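PDB 6P7L: Aln2 from Streptomyces sp. CM020, which belongs to the SnoaL-like branch of the NTF2-like superfamily and probably takes part in biosynthesis of the polyketide antibiotic alnumycin. Local coordinates for residues 121-125 / 135-139; 40-44 / 116-120; 68-72 / 157-161. All blocks are in the same frame, centred on the assembly; numbering follows the deposited sequence.

Contact 1: 121-125 / 135-139; sequences YATVT and VEPTC
The carboxylate of E136 runs alongside V124, with CB of V124 standing to one side of its plane, 3.6 Å from OE1. That same OE1 holds a salt bridge with R93. The other flat group, the ring of Y121, turns its end away from 135-139: its OH bonds D52 of the second subunit, and its ring meets that of H49 there. The two segments belong to the antiparallel β hairpin of strands 116-127 and 133-148 in the curved sheet of this NTF2-like fold, and the pairing is interrupted. A122 and C139 form a hydrogen-bonded pair, A122 N to C139 O at 2.9 Å and C139 N to A122 O at 2.8 Å. Three residues along, T125 faces V135 as a non-hydrogen-bonded pair, while four steps separate V135 from C139, so 135-139 carries one residue more. The break falls at P137, whose CB points away from 121-125. On one side of it E136 N returns to V124 O at 2.8 Å, with an almost straight N-H...O of 171°. T123 bridges the gap with its side chain. Its hydroxyl, swung opposite the backbone N (chi1 -174°), donates to E136 O from OG1 at 2.8 Å, tilted 33° from the carbonyl plane, while CG1 of V135 packs against the same OG1 at 3.6 Å.

Contact 2: 40-44 / 116-120; sequences VTQFY and VSTSY
Y44 reaches from helix 34-52 to meet T118 and Y120 on strand 116-127, and one hydrogen bond is made directly between the two segments. T118 OG1 donates to Y44 OH at 2.7 Å, arriving at the edge of the tyrosine ring and close to its plane. The threonine hydroxyl sits between its backbone N and carbonyl carbon (chi1 72°), the setting that turns it to the phenol, with CG2 beside the backbone N. Y44 OH is held a second time by OD2 of D143, which also bonds Y120 OH, so one carboxylate oxygen ties together two phenols from different parts of the chain.

The aromatic contact is an inclined one. The rings of Y44 and Y120 have centroids 5.3 Å apart and planes at 58°, with Y44 CZ 4.0 Å from Y120 CE1. F43 CD2 lies over one face of the Y44 ring, toward its rim.

One turn earlier in the helix the packing is purely aliphatic and looser. V40 CG2 meets V116 CG1 at 4.3 Å, and V40 CG1 stands equally far from T118 CG2.

The axes of 40-44 and 116-120 come within 12.1 Å and cross at -67°, a helix laid over the curved sheet in the manner of NTF2-like folds. M106 of strand 98-110 packs on V40, Y44 and Y120, and L152 of strand 151-161 packs on V40; the helix's Q42 bonds backbone atoms of V108 and M106 of the third subunit.

Contact 3: 68-72 / 157-161; sequences EFRLA and RVIER
F69 and R157 leave their strands side by side and point the same way, so that the arginine's aliphatic stem runs past one face of the phenyl ring. This is a parallel pairing inside the mixed β sheet of the NTF2-like fold, joining strand 67-70 to strand 151-161; the axes of 68-70 and 157-161 are 4.8 Å apart, with F69 opposite R157 and R70 opposite V158. R157 CG makes a CH-π contact, 4.2 Å from the centroid of the F69 ring and 16° off its normal, and CD comes to 3.7 Å from F69 CE2. The chain bends about the CG-CD bond (chi3 -65°), and the guanidinium plane lies 75° from that of the ring. The charged end is directed elsewhere: NE forms a salt bridge with D143, NH2 bonds Q47, and NH1 holds a glycerol, consistent with a pocket between the sheet and helix 34-52. I159 crosses the phenyl obliquely further along, its CD1 3.6 Å from F69 CE1.

On the opposite face R70 and V158 meet through CB and CG2, and the arginine's long salt bridge to E68 stays within its own strand. The backbone bonds are regular: R157 N to E68 O, R70 N to R157 O, the latter straight, and I159 N to R70 O.

After R70 the strand gives way to a loop, yet A72 remains close, with its CB 3.7 Å from CB of R161, whose NE is salt-bridged to D163. There a single water bridges the two backbones, donating to A72 O at 2.9 Å and accepting from R161 N, also at 2.9 Å.

Overall arrangement
All three contacts reach the same mixed sheet. Contacts 1 and 2 share strand 116-127, with centres about 17 Å apart, and follow one another along the chain: contact 2 lays helix 34-52 over the strand's beginning, and contact 1 pairs its continuation with strand 133-148. Contact 3 lies across that neighbouring strand, its centre about 13 Å from contact 1 and about 15 Å from contact 2. Contact 1 is nested within the loop that contact 3 closes, whereas contacts 2 and 3 interleave. C139 packs against I159 and R161, linking contacts 1 and 3, and R157 touches Y44 and Y120, linking 2 and 3. One face of the sheet is thus covered by helix 34-52, while contact 1 also meets two neighbouring subunits.

Contact 1: 121-125 / 135-139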
loop_
_atom_site.group_PDB
_atom_site.type_symbol
_atom_site.label_atom_id
_atom_site.label_comp_id
_atom_site.label_asym_id
_atom_site.label_seq_id
_atom_site.Cartn_x
_atom_site.Cartn_y
_atom_site.Cartn_z
ATOM N N TYR A 121 -1.700 8.392 -3.967
ATOM C CA TYR A 121 -3.093 8.122 -3.681
ATOM C C TYR A 121 -3.276 7.951 -2.171
ATOM O O TYR A 121 -2.429 7.362 -1.502
ATOM C CB TYR A 121 -3.537 6.827 -4.350
ATOM C CG TYR A 121 -3.433 6.772 -5.874
ATOM C CD1 TYR A 121 -3.171 7.898 -6.622
ATOM C CD2 TYR A 121 -3.618 5.576 -6.548
ATOM C CE1 TYR A 121 -3.119 7.843 -8.019
ATOM C CE2 TYR A 121 -3.547 5.501 -7.919
ATOM C CZ TYR A 121 -3.319 6.652 -8.650
ATOM O OH TYR A 121 -3.304 6.592 -10.023
ATOM N N ALA A 122 -4.418 8.386 -1.658
ATOM C CA ALA A 122 -4.756 8.181 -0.261
ATOM C C ALA A 122 -6.239 7.905 -0.092
ATOM O O ALA A 122 -7.082 8.417 -0.827
ATOM C CB ALA A 122 -4.360 9.378 0.619
ATOM N N THR A 123 -6.533 7.082 0.915
ATOM C CA THR A 123 -7.892 6.924 1.394
ATOM C C THR A 123 -7.837 6.681 2.891
ATOM O O THR A 123 -6.765 6.527 3.480
ATOM C CB THR A 123 -8.630 5.804 0.665
ATOM O OG1 THR A 123 -10.007 5.800 1.092
ATOM C CG2 THR A 123 -8.002 4.487 0.939
ATOM N N VAL A 124 -9.006 6.727 3.502
ATOM C CA VAL A 124 -9.173 6.475 4.928
ATOM C C VAL A 124 -10.233 5.400 5.079
ATOM O O VAL A 124 -11.340 5.522 4.524
ATOM C CB VAL A 124 -9.560 7.749 5.691
ATOM C CG1 VAL A 124 -9.778 7.443 7.145
ATOM C CG2 VAL A 124 -8.456 8.772 5.529
ATOM N N THR A 125 -9.885 4.346 5.821
ATOM C CA THR A 125 -10.883 3.399 6.291
ATOM C C THR A 125 -11.307 3.814 7.694
ATOM O O THR A 125 -10.503 4.322 8.479
ATOM C CB THR A 125 -10.377 1.952 6.296
ATOM O OG1 THR A 125 -9.208 1.835 7.088
ATOM C CG2 THR A 125 -10.040 1.457 4.857
ATOM N N VAL A 135 -15.127 3.111 3.687
ATOM C CA VAL A 135 -13.999 3.590 2.885
ATOM C C VAL A 135 -14.321 4.987 2.378
ATOM O O VAL A 135 -15.311 5.180 1.657
ATOM C CB VAL A 135 -13.671 2.638 1.733
ATOM C CG1 VAL A 135 -12.505 3.162 0.923
ATOM C CG2 VAL A 135 -13.399 1.245 2.246
ATOM N N GLU A 136 -13.491 5.953 2.754
ATOM C CA GLU A 136 -13.714 7.334 2.350
ATOM C C GLU A 136 -13.298 7.579 0.898
ATOM O O GLU A 136 -12.492 6.830 0.331
ATOM C CB GLU A 136 -12.980 8.269 3.300
ATOM C CG GLU A 136 -13.613 8.295 4.683
ATOM C CD GLU A 136 -13.176 9.491 5.524
ATOM O OE1 GLU A 136 -12.156 10.122 5.156
ATOM O OE2 GLU A 136 -13.862 9.791 6.524
ATOM N N PRO A 137 -13.866 8.612 0.266
ATOM C CA PRO A 137 -13.489 8.917 -1.120
ATOM C C PRO A 137 -11.974 9.000 -1.266
ATOM O O PRO A 137 -11.262 9.575 -0.431
ATOM C CB PRO A 137 -14.164 10.266 -1.401
ATOM C CG PRO A 137 -15.094 10.514 -0.236
ATOM C CD PRO A 137 -14.854 9.556 0.836
ATOM N N THR A 138 -11.476 8.453 -2.366
ATOM C CA THR A 138 -10.044 8.499 -2.550
ATOM C C THR A 138 -9.605 9.924 -2.882
ATOM O O THR A 138 -10.389 10.768 -3.319
ATOM C CB THR A 138 -9.629 7.511 -3.623
ATOM O OG1 THR A 138 -10.359 7.759 -4.805
ATOM C CG2 THR A 138 -9.923 6.096 -3.199
ATOM N N CYS A 139 -8.340 10.198 -2.582
ATOM C CA CYS A 139 -7.705 11.488 -2.798
ATOM C C CYS A 139 -6.413 11.311 -3.578
ATOM O O CYS A 139 -5.716 10.295 -3.463
ATOM C CB CYS A 139 -7.337 12.176 -1.452
ATOM S SG CYS A 139 -8.757 12.649 -0.452
#

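Contact 2: 40-44 / 116-120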
loop_
_atom_site.group_PDB
_atom_site.type_symbol
_atom_site.label_atom_id
_atom_site.label_comp_id
_atom_site.label_asym_id
_atom_site.label_seq_id
_atom_site.Cartn_x
_atom_site.Cartn_y
_atom_site.Cartn_z
ATOM N N VAL A 40 11.457 8.731 3.358
ATOM C CA VAL A 40 10.104 9.198 3.084
ATOM C C VAL A 40 9.064 8.196 3.583
ATOM O O VAL A 40 8.073 8.581 4.216
ATOM C CB VAL A 40 9.939 9.493 1.578
ATOM C CG1 VAL A 40 8.473 9.735 1.212
ATOM C CG2 VAL A 40 10.777 10.693 1.167
ATOM N N THR A 41 9.268 6.900 3.331
ATOM C CA THR A 41 8.269 5.936 3.802
ATOM C C THR A 41 8.147 5.975 5.316
ATOM O O THR A 41 7.049 5.797 5.867
ATOM C CB THR A 41 8.572 4.493 3.384
ATOM O OG1 THR A 41 9.687 3.949 4.120
ATOM C CG2 THR A 41 8.816 4.371 1.875
ATOM N N GLN A 42 9.265 6.171 6.003
ATOM C CA GLN A 42 9.257 6.162 7.468
ATOM C C GLN A 42 8.638 7.444 8.005
ATOM O O GLN A 42 7.932 7.423 9.019
ATOM C CB GLN A 42 10.677 5.962 8.011
ATOM C CG GLN A 42 11.281 4.626 7.586
ATOM C CD GLN A 42 10.387 3.470 7.978
ATOM O OE1 GLN A 42 10.277 3.123 9.158
ATOM N NE2 GLN A 42 9.643 2.954 6.997
ATOM N N PHE A 43 8.915 8.580 7.356
ATOM C CA PHE A 43 8.265 9.828 7.741
ATOM C C PHE A 43 6.745 9.696 7.690
ATOM O O PHE A 43 6.041 10.054 8.636
ATOM C CB PHE A 43 8.722 10.953 6.820
ATOM C CG PHE A 43 7.997 12.258 7.062
ATOM C CD1 PHE A 43 8.361 13.103 8.090
ATOM C CD2 PHE A 43 6.947 12.625 6.228
ATOM C CE1 PHE A 43 7.691 14.297 8.279
ATOM C CE2 PHE A 43 6.270 13.787 6.429
ATOM C CZ PHE A 43 6.642 14.629 7.460
ATOM N N TYR A 44 6.227 9.175 6.593
ATOM C CA TYR A 44 4.780 9.117 6.421
ATOM C C TYR A 44 4.135 8.076 7.342
ATOM O O TYR A 44 3.037 8.306 7.875
ATOM C CB TYR A 44 4.464 8.796 4.969
ATOM C CG TYR A 44 4.544 9.937 4.006
ATOM C CD1 TYR A 44 3.954 11.161 4.290
ATOM C CD2 TYR A 44 5.239 9.816 2.818
ATOM C CE1 TYR A 44 4.032 12.211 3.394
ATOM C CE2 TYR A 44 5.282 10.835 1.925
ATOM C CZ TYR A 44 4.705 12.032 2.194
ATOM O OH TYR A 44 4.768 13.081 1.318
ATOM N N VAL A 116 11.930 17.836 -1.312
ATOM C CA VAL A 116 11.333 16.596 -1.791
ATOM C C VAL A 116 9.881 16.824 -2.180
ATOM O O VAL A 116 9.104 17.393 -1.408
ATOM C CB VAL A 116 11.435 15.487 -0.726
ATOM C CG1 VAL A 116 10.790 14.245 -1.257
ATOM C CG2 VAL A 116 12.882 15.273 -0.326
ATOM N N SER A 117 9.511 16.405 -3.387
ATOM C CA SER A 117 8.132 16.491 -3.863
ATOM C C SER A 117 7.594 15.073 -3.979
ATOM O O SER A 117 8.255 14.210 -4.568
ATOM C CB SER A 117 8.050 17.193 -5.233
ATOM O OG SER A 117 8.444 18.543 -5.153
ATOM N N THR A 118 6.404 14.838 -3.439
ATOM C CA THR A 118 5.745 13.553 -3.600
ATOM C C THR A 118 4.318 13.733 -4.121
ATOM O O THR A 118 3.689 14.790 -3.977
ATOM C CB THR A 118 5.716 12.745 -2.289
ATOM O OG1 THR A 118 4.772 13.356 -1.400
ATOM C CG2 THR A 118 7.108 12.651 -1.627
ATOM N N SER A 119 3.804 12.678 -4.750
ATOM C CA SER A 119 2.407 12.600 -5.167
ATOM C C SER A 119 1.983 11.170 -4.898
ATOM O O SER A 119 2.766 10.225 -5.093
ATOM C CB SER A 119 2.201 12.978 -6.644
ATOM O OG SER A 119 2.568 11.917 -7.528
ATOM N N TYR A 120 0.763 11.018 -4.411
ATOM C CA TYR A 120 0.318 9.674 -4.065
ATOM C C TYR A 120 -1.194 9.624 -3.972
ATOM O O TYR A 120 -1.879 10.651 -3.927
ATOM C CB TYR A 120 0.918 9.213 -2.749
ATOM C CG TYR A 120 0.790 10.159 -1.586
ATOM C CD1 TYR A 120 1.695 11.203 -1.411
ATOM C CD2 TYR A 120 -0.210 9.988 -0.633
ATOM C CE1 TYR A 120 1.622 12.037 -0.302
ATOM C CE2 TYR A 120 -0.302 10.802 0.486
ATOM C CZ TYR A 120 0.616 11.848 0.635
ATOM O OH TYR A 120 0.537 12.679 1.734
#

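Contact 3: 68-72 / 157-161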
loop_
_atom_site.group_PDB
_atom_site.type_symbol
_atom_site.label_atom_id
_atom_site.label_comp_id
_atom_site.label_asym_id
_atom_site.label_seq_id
_atom_site.Cartn_x
_atom_site.Cartn_y
_atom_site.Cartn_z
ATOM N N GLU A 68 1.843 25.137 4.547
ATOM C CA GLU A 68 0.534 25.363 3.944
ATOM C C GLU A 68 -0.156 24.023 3.754
ATOM O O GLU A 68 0.424 23.104 3.163
ATOM C CB GLU A 68 0.653 26.074 2.600
ATOM C CG GLU A 68 0.431 27.571 2.649
ATOM C CD GLU A 68 0.907 28.266 1.384
ATOM O OE1 GLU A 68 1.565 29.322 1.498
ATOM O OE2 GLU A 68 0.623 27.756 0.280
ATOM N N PHE A 69 -1.379 23.911 4.273
ATOM C CA PHE A 69 -2.180 22.698 4.178
ATOM C C PHE A 69 -3.451 23.069 3.436
ATOM O O PHE A 69 -4.328 23.727 4.011
ATOM C CB PHE A 69 -2.491 22.138 5.569
ATOM C CG PHE A 69 -2.976 20.724 5.564
ATOM C CD1 PHE A 69 -4.139 20.375 4.910
ATOM C CD2 PHE A 69 -2.276 19.730 6.240
ATOM C CE1 PHE A 69 -4.588 19.061 4.907
ATOM C CE2 PHE A 69 -2.740 18.434 6.238
ATOM C CZ PHE A 69 -3.874 18.095 5.575
ATOM N N ARG A 70 -3.583 22.593 2.199
ATOM C CA ARG A 70 -4.699 22.960 1.337
ATOM C C ARG A 70 -5.673 21.797 1.287
ATOM O O ARG A 70 -5.396 20.752 0.672
ATOM C CB ARG A 70 -4.222 23.352 -0.062
ATOM C CG ARG A 70 -5.284 24.054 -0.850
ATOM C CD ARG A 70 -4.671 24.617 -1.959
ATOM N NE ARG A 70 -3.665 25.670 -1.679
ATOM C CZ ARG A 70 -3.885 26.991 -1.734
ATOM N NH1 ARG A 70 -5.089 27.473 -2.044
ATOM N NH2 ARG A 70 -2.895 27.837 -1.476
ATOM N N LEU A 71 -6.859 22.059 1.829
ATOM C CA LEU A 71 -7.938 21.121 1.999
ATOM C C LEU A 71 -8.622 20.900 0.664
ATOM O O LEU A 71 -8.552 21.734 -0.256
ATOM C CB LEU A 71 -8.941 21.668 3.027
ATOM C CG LEU A 71 -8.510 21.809 4.492
ATOM C CD1 LEU A 71 -9.549 22.580 5.313
ATOM C CD2 LEU A 71 -8.288 20.449 5.103
ATOM N N ALA A 72 -9.361 19.797 0.605
ATOM C CA ALA A 72 -10.029 19.438 -0.643
ATOM C C ALA A 72 -10.912 20.574 -1.162
ATOM O O ALA A 72 -10.994 20.816 -2.374
ATOM C CB ALA A 72 -10.841 18.161 -0.440
ATOM N N ARG A 157 1.046 20.550 1.820
ATOM C CA ARG A 157 0.223 19.386 1.513
ATOM C C ARG A 157 -0.993 19.913 0.750
ATOM O O ARG A 157 -1.655 20.845 1.224
ATOM C CB ARG A 157 -0.208 18.642 2.776
ATOM C CG ARG A 157 -1.193 17.518 2.512
ATOM C CD ARG A 157 -1.219 16.437 3.580
ATOM N NE ARG A 157 0.057 15.766 3.601
ATOM C CZ ARG A 157 0.566 15.083 4.626
ATOM N NH1 ARG A 157 -0.133 14.918 5.750
ATOM N NH2 ARG A 157 1.791 14.570 4.507
ATOM N N VAL A 158 -1.284 19.331 -0.412
ATOM C CA VAL A 158 -2.462 19.712 -1.208
ATOM C C VAL A 158 -3.260 18.446 -1.497
ATOM O O VAL A 158 -2.734 17.508 -2.101
ATOM C CB VAL A 158 -2.061 20.400 -2.524
ATOM C CG1 VAL A 158 -3.301 20.736 -3.377
ATOM C CG2 VAL A 158 -1.231 21.664 -2.257
ATOM N N ILE A 159 -4.514 18.413 -1.075
ATOM C CA ILE A 159 -5.379 17.243 -1.218
ATOM C C ILE A 159 -6.429 17.545 -2.281
ATOM O O ILE A 159 -7.142 18.549 -2.176
ATOM C CB ILE A 159 -6.053 16.897 0.119
ATOM C CG1 ILE A 159 -4.979 16.488 1.139
ATOM C CG2 ILE A 159 -7.076 15.806 -0.063
ATOM C CD1 ILE A 159 -5.462 16.487 2.552
ATOM N N GLU A 160 -6.519 16.699 -3.310
ATOM C CA GLU A 160 -7.589 16.782 -4.304
ATOM C C GLU A 160 -8.483 15.570 -4.076
ATOM O O GLU A 160 -8.014 14.429 -4.185
ATOM C CB GLU A 160 -7.032 16.800 -5.734
ATOM C CG GLU A 160 -6.304 18.105 -6.059
ATOM C CD GLU A 160 -5.841 18.183 -7.494
ATOM O OE1 GLU A 160 -6.329 17.388 -8.324
ATOM O OE2 GLU A 160 -4.992 19.047 -7.794
ATOM N N ARG A 161 -9.742 15.804 -3.710
ATOM C CA ARG A 161 -10.640 14.695 -3.410
ATOM C C ARG A 161 -11.341 14.232 -4.675
ATOM O O ARG A 161 -11.898 15.050 -5.423
ATOM C CB ARG A 161 -11.663 15.080 -2.343
ATOM C CG ARG A 161 -11.812 13.933 -1.346
ATOM C CD ARG A 161 -12.525 14.351 -0.124
ATOM N NE ARG A 161 -13.954 14.390 -0.384
ATOM C CZ ARG A 161 -14.839 14.997 0.389
ATOM N NH1 ARG A 161 -14.442 15.630 1.482
ATOM N NH2 ARG A 161 -16.118 14.964 0.063
HETATM O O HOH W 1 -10.641 18.524 -4.036
#